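Side-chain contact in beta-lactamase (Serratia marcescens, PDB 5GWA), which probably hydrolyses the beta-lactam ring of antibiotics, as an extended-spectrum class A enzyme that is inhibited by avibactam: residues N131-L136 / I141-T146. Residues are numbered along the deposited sequence; the frame is centred on the assembly and turned at random.
Sequences NFISKL and ISIKAT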
ATOM      1  N   ASN A 131     -15.606 -11.858  18.964  1.00 15.50           N
ATOM      2  CA  ASN A 131     -16.071 -12.709  20.067  1.00 16.34           C
ATOM      3  C   ASN A 131     -14.929 -13.359  20.842  1.00 16.44           C
ATOM      4  O   ASN A 131     -14.979 -13.463  22.063  1.00 16.74           O
ATOM      5  CB  ASN A 131     -17.005 -13.787  19.526  1.00 16.98           C
ATOM      6  CG  ASN A 131     -18.329 -13.230  19.084  1.00 19.16           C
ATOM      7  OD1 ASN A 131     -18.718 -12.151  19.500  1.00 22.51           O
ATOM      8  ND2 ASN A 131     -19.097 -14.029  18.339  1.00 20.94           N
ATOM      9  N   PHE A 132     -13.930 -13.842  20.131  1.00 13.66           N
ATOM     10  CA  PHE A 132     -12.787 -14.483  20.742  1.00 14.21           C
ATOM     11  C   PHE A 132     -12.173 -13.556  21.769  1.00 16.10           C
ATOM     12  O   PHE A 132     -11.829 -13.941  22.886  1.00 15.62           O
ATOM     13  CB  PHE A 132     -11.767 -14.882  19.673  1.00 15.94           C
ATOM     14  CG  PHE A 132     -10.484 -15.387  20.227  1.00 15.59           C
ATOM     15  CD1 PHE A 132     -10.394 -16.652  20.753  1.00 18.36           C
ATOM     16  CD2 PHE A 132      -9.403 -14.531  20.383  1.00 14.81           C
ATOM     17  CE1 PHE A 132      -9.237 -17.086  21.352  1.00 18.34           C
ATOM     18  CE2 PHE A 132      -8.207 -15.001  20.860  1.00 17.98           C
ATOM     19  CZ  PHE A 132      -8.116 -16.275  21.348  1.00 18.17           C
ATOM     20  N   ILE A 133     -11.951 -12.319  21.347  1.00 14.63           N
ATOM     21  CA  ILE A 133     -11.343 -11.345  22.225  1.00 15.41           C
ATOM     22  C   ILE A 133     -12.239 -11.058  23.426  1.00 16.77           C
ATOM     23  O   ILE A 133     -11.753 -11.068  24.571  1.00 16.03           O
ATOM     24  CB  ILE A 133     -11.046 -10.035  21.458  1.00 14.91           C
ATOM     25  CG1 ILE A 133      -9.959 -10.286  20.400  1.00 14.54           C
ATOM     26  CG2 ILE A 133     -10.575  -8.938  22.420  1.00 17.88           C
ATOM     27  CD1 ILE A 133      -8.625 -10.786  20.886  1.00 15.12           C
ATOM     28  N   SER A 134     -13.516 -10.797  23.173  1.00 15.62           N
ATOM     29  CA  SER A 134     -14.477 -10.549  24.235  1.00 18.13           C
ATOM     30  C   SER A 134     -14.438 -11.676  25.272  1.00 20.63           C
ATOM     31  O   SER A 134     -14.477 -11.426  26.499  1.00 19.19           O
ATOM     32  CB  SER A 134     -15.888 -10.414  23.680  1.00 20.70           C
ATOM     33  OG  SER A 134     -16.789 -10.195  24.757  1.00 24.63           O
ATOM     34  N   LYS A 135     -14.319 -12.904  24.795  1.00 19.29           N
ATOM     35  CA  LYS A 135     -14.373 -14.062  25.712  1.00 18.37           C
ATOM     36  C   LYS A 135     -13.102 -14.326  26.495  1.00 24.60           C
ATOM     37  O   LYS A 135     -13.118 -15.071  27.497  1.00 22.96           O
ATOM     38  CB  LYS A 135     -14.777 -15.314  24.948  1.00 19.64           C
ATOM     39  CG  LYS A 135     -16.175 -15.233  24.390  1.00 23.84           C
ATOM     40  CD  LYS A 135     -17.187 -15.690  25.438  1.00 31.60           C
ATOM     41  CE  LYS A 135     -18.608 -15.517  24.942  1.00 34.08           C
ATOM     42  NZ  LYS A 135     -19.577 -15.941  25.995  1.00 39.67           N
ATOM     43  N   LEU A 136     -12.038 -13.600  26.168  1.00 20.16           N
ATOM     44  CA  LEU A 136     -10.854 -13.591  27.015  1.00 20.01           C
ATOM     45  C   LEU A 136     -11.083 -12.783  28.304  1.00 21.69           C
ATOM     46  O   LEU A 136     -10.213 -12.770  29.182  1.00 23.60           O
ATOM     47  CB  LEU A 136      -9.651 -13.048  26.237  1.00 21.09           C
ATOM     48  CG  LEU A 136      -9.200 -13.894  25.047  1.00 19.03           C
ATOM     49  CD1 LEU A 136      -8.056 -13.206  24.314  1.00 20.23           C
ATOM     50  CD2 LEU A 136      -8.779 -15.296  25.446  1.00 22.53           C
ATOM     51  N   ILE A 141     -13.365  -3.552  23.201  1.00 13.10           N
ATOM     52  CA  ILE A 141     -12.752  -3.721  21.893  1.00 12.87           C
ATOM     53  C   ILE A 141     -13.843  -4.119  20.908  1.00 13.65           C
ATOM     54  O   ILE A 141     -14.609  -5.061  21.186  1.00 14.41           O
ATOM     55  CB  ILE A 141     -11.645  -4.801  21.906  1.00 11.58           C
ATOM     56  CG1 ILE A 141     -10.549  -4.430  22.914  1.00 11.22           C
ATOM     57  CG2 ILE A 141     -11.022  -4.967  20.515  1.00 12.99           C
ATOM     58  CD1 ILE A 141      -9.470  -5.451  23.141  1.00 10.98           C
ATOM     59  N   SER A 142     -13.850  -3.480  19.744  1.00 12.56           N
ATOM     60  CA  SER A 142     -14.835  -3.748  18.699  1.00 12.23           C
ATOM     61  C   SER A 142     -14.115  -4.098  17.415  1.00 13.06           C
ATOM     62  O   SER A 142     -13.366  -3.275  16.883  1.00 12.16           O
ATOM     63  CB  SER A 142     -15.734  -2.541  18.491  1.00 14.23           C
ATOM     64  OG  SER A 142     -16.587  -2.716  17.370  1.00 19.42           O
ATOM     65  N   ILE A 143     -14.360  -5.300  16.903  1.00 11.79           N
ATOM     66  CA  ILE A 143     -13.775  -5.742  15.630  1.00 10.76           C
ATOM     67  C   ILE A 143     -14.919  -6.031  14.668  1.00 14.09           C
ATOM     68  O   ILE A 143     -15.667  -7.025  14.844  1.00 15.67           O
ATOM     69  CB  ILE A 143     -12.818  -6.928  15.829  1.00 11.45           C
ATOM     70  CG1 ILE A 143     -11.635  -6.500  16.718  1.00 10.98           C
ATOM     71  CG2 ILE A 143     -12.362  -7.539  14.503  1.00 11.67           C
ATOM     72  CD1 ILE A 143     -10.794  -7.614  17.284  1.00 13.32           C
ATOM     73  N   LYS A 144     -14.987  -5.214  13.617  1.00 12.23           N
ATOM     74  CA  LYS A 144     -16.142  -5.190  12.731  1.00 12.99           C
ATOM     75  C   LYS A 144     -15.800  -5.258  11.244  1.00 14.48           C
ATOM     76  O   LYS A 144     -16.683  -5.497  10.439  1.00 15.34           O
ATOM     77  CB  LYS A 144     -16.957  -3.960  13.023  1.00 13.37           C
ATOM     78  CG  LYS A 144     -17.544  -3.942  14.428  1.00 15.84           C
ATOM     79  CD  LYS A 144     -18.608  -4.979  14.663  1.00 16.29           C
ATOM     80  CE  LYS A 144     -18.884  -5.098  16.163  1.00 20.39           C
ATOM     81  NZ  LYS A 144     -20.071  -5.956  16.425  1.00 26.28           N
ATOM     82  N   ALA A 145     -14.621  -4.785  10.861  1.00 13.08           N
ATOM     83  CA  ALA A 145     -14.376  -4.570   9.426  1.00 12.23           C
ATOM     84  C   ALA A 145     -13.001  -5.080   9.047  1.00 11.50           C
ATOM     85  O   ALA A 145     -12.031  -4.855   9.742  1.00 11.17           O
ATOM     86  CB  ALA A 145     -14.445  -3.115   9.068  1.00 12.81           C
ATOM     87  N   THR A 146     -12.928  -5.691   7.889  1.00 11.19           N
ATOM     88  CA  THR A 146     -11.667  -6.164   7.332  1.00 10.88           C
ATOM     89  C   THR A 146     -10.903  -4.978   6.752  1.00 11.03           C
ATOM     90  O   THR A 146     -11.409  -3.864   6.713  1.00 12.11           O
ATOM     91  CB  THR A 146     -11.902  -7.147   6.180  1.00 11.62           C
ATOM     92  OG1 THR A 146     -12.630  -6.478   5.144  1.00 12.81           O
ATOM     93  CG2 THR A 146     -12.663  -8.378   6.635  1.00 12.78           C
TER
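Ile-133, on helix 126-135, carries the whole helical side of this contact and meets two isoleucines, Ile-141 and Ile-143, with different branches. Its CB faces the other chain segment, and CG2, set anti to the backbone N by a chi1 of -67°, reaches out to CD1 of Ile-141 at 3.7 Å. The other branch turns beside the backbone N, where its CG1 lies 4.2 Å from CD1 of Ile-143, a looser touch. In both pairs the side chains cross at about a right angle, the CD1 methyls of Ile-141 and Ile-143 meeting the branches of the helix residue. Ile-141 and Ile-143 are two positions apart in extended chain, which places both on the face turned to the helix, while Ser-142 between them points elsewhere. Leu-170 of helix 164-175 also touches Ile-133 and Leu-136, and Ile-143 N is hydrogen-bonded to His-130 ND1. Leu-136 N is bonded to Ile-133 O at 3.0 Å, and the four residues that follow bring the chain to Ile-141. Beyond the contact the chain runs on to Thr-146, which caps the helix 147-151; Glu-147 of that helix lines the avibactam pocket. Within the helical domain, the contact packs helix 126-135 against the chain entering the omega loop of class A enzymes. The contact itself is wholly aliphatic and buried: with neither charge nor polar partner across it, it holds by shape and exclusion of water, and no polar pair fixes its geometry.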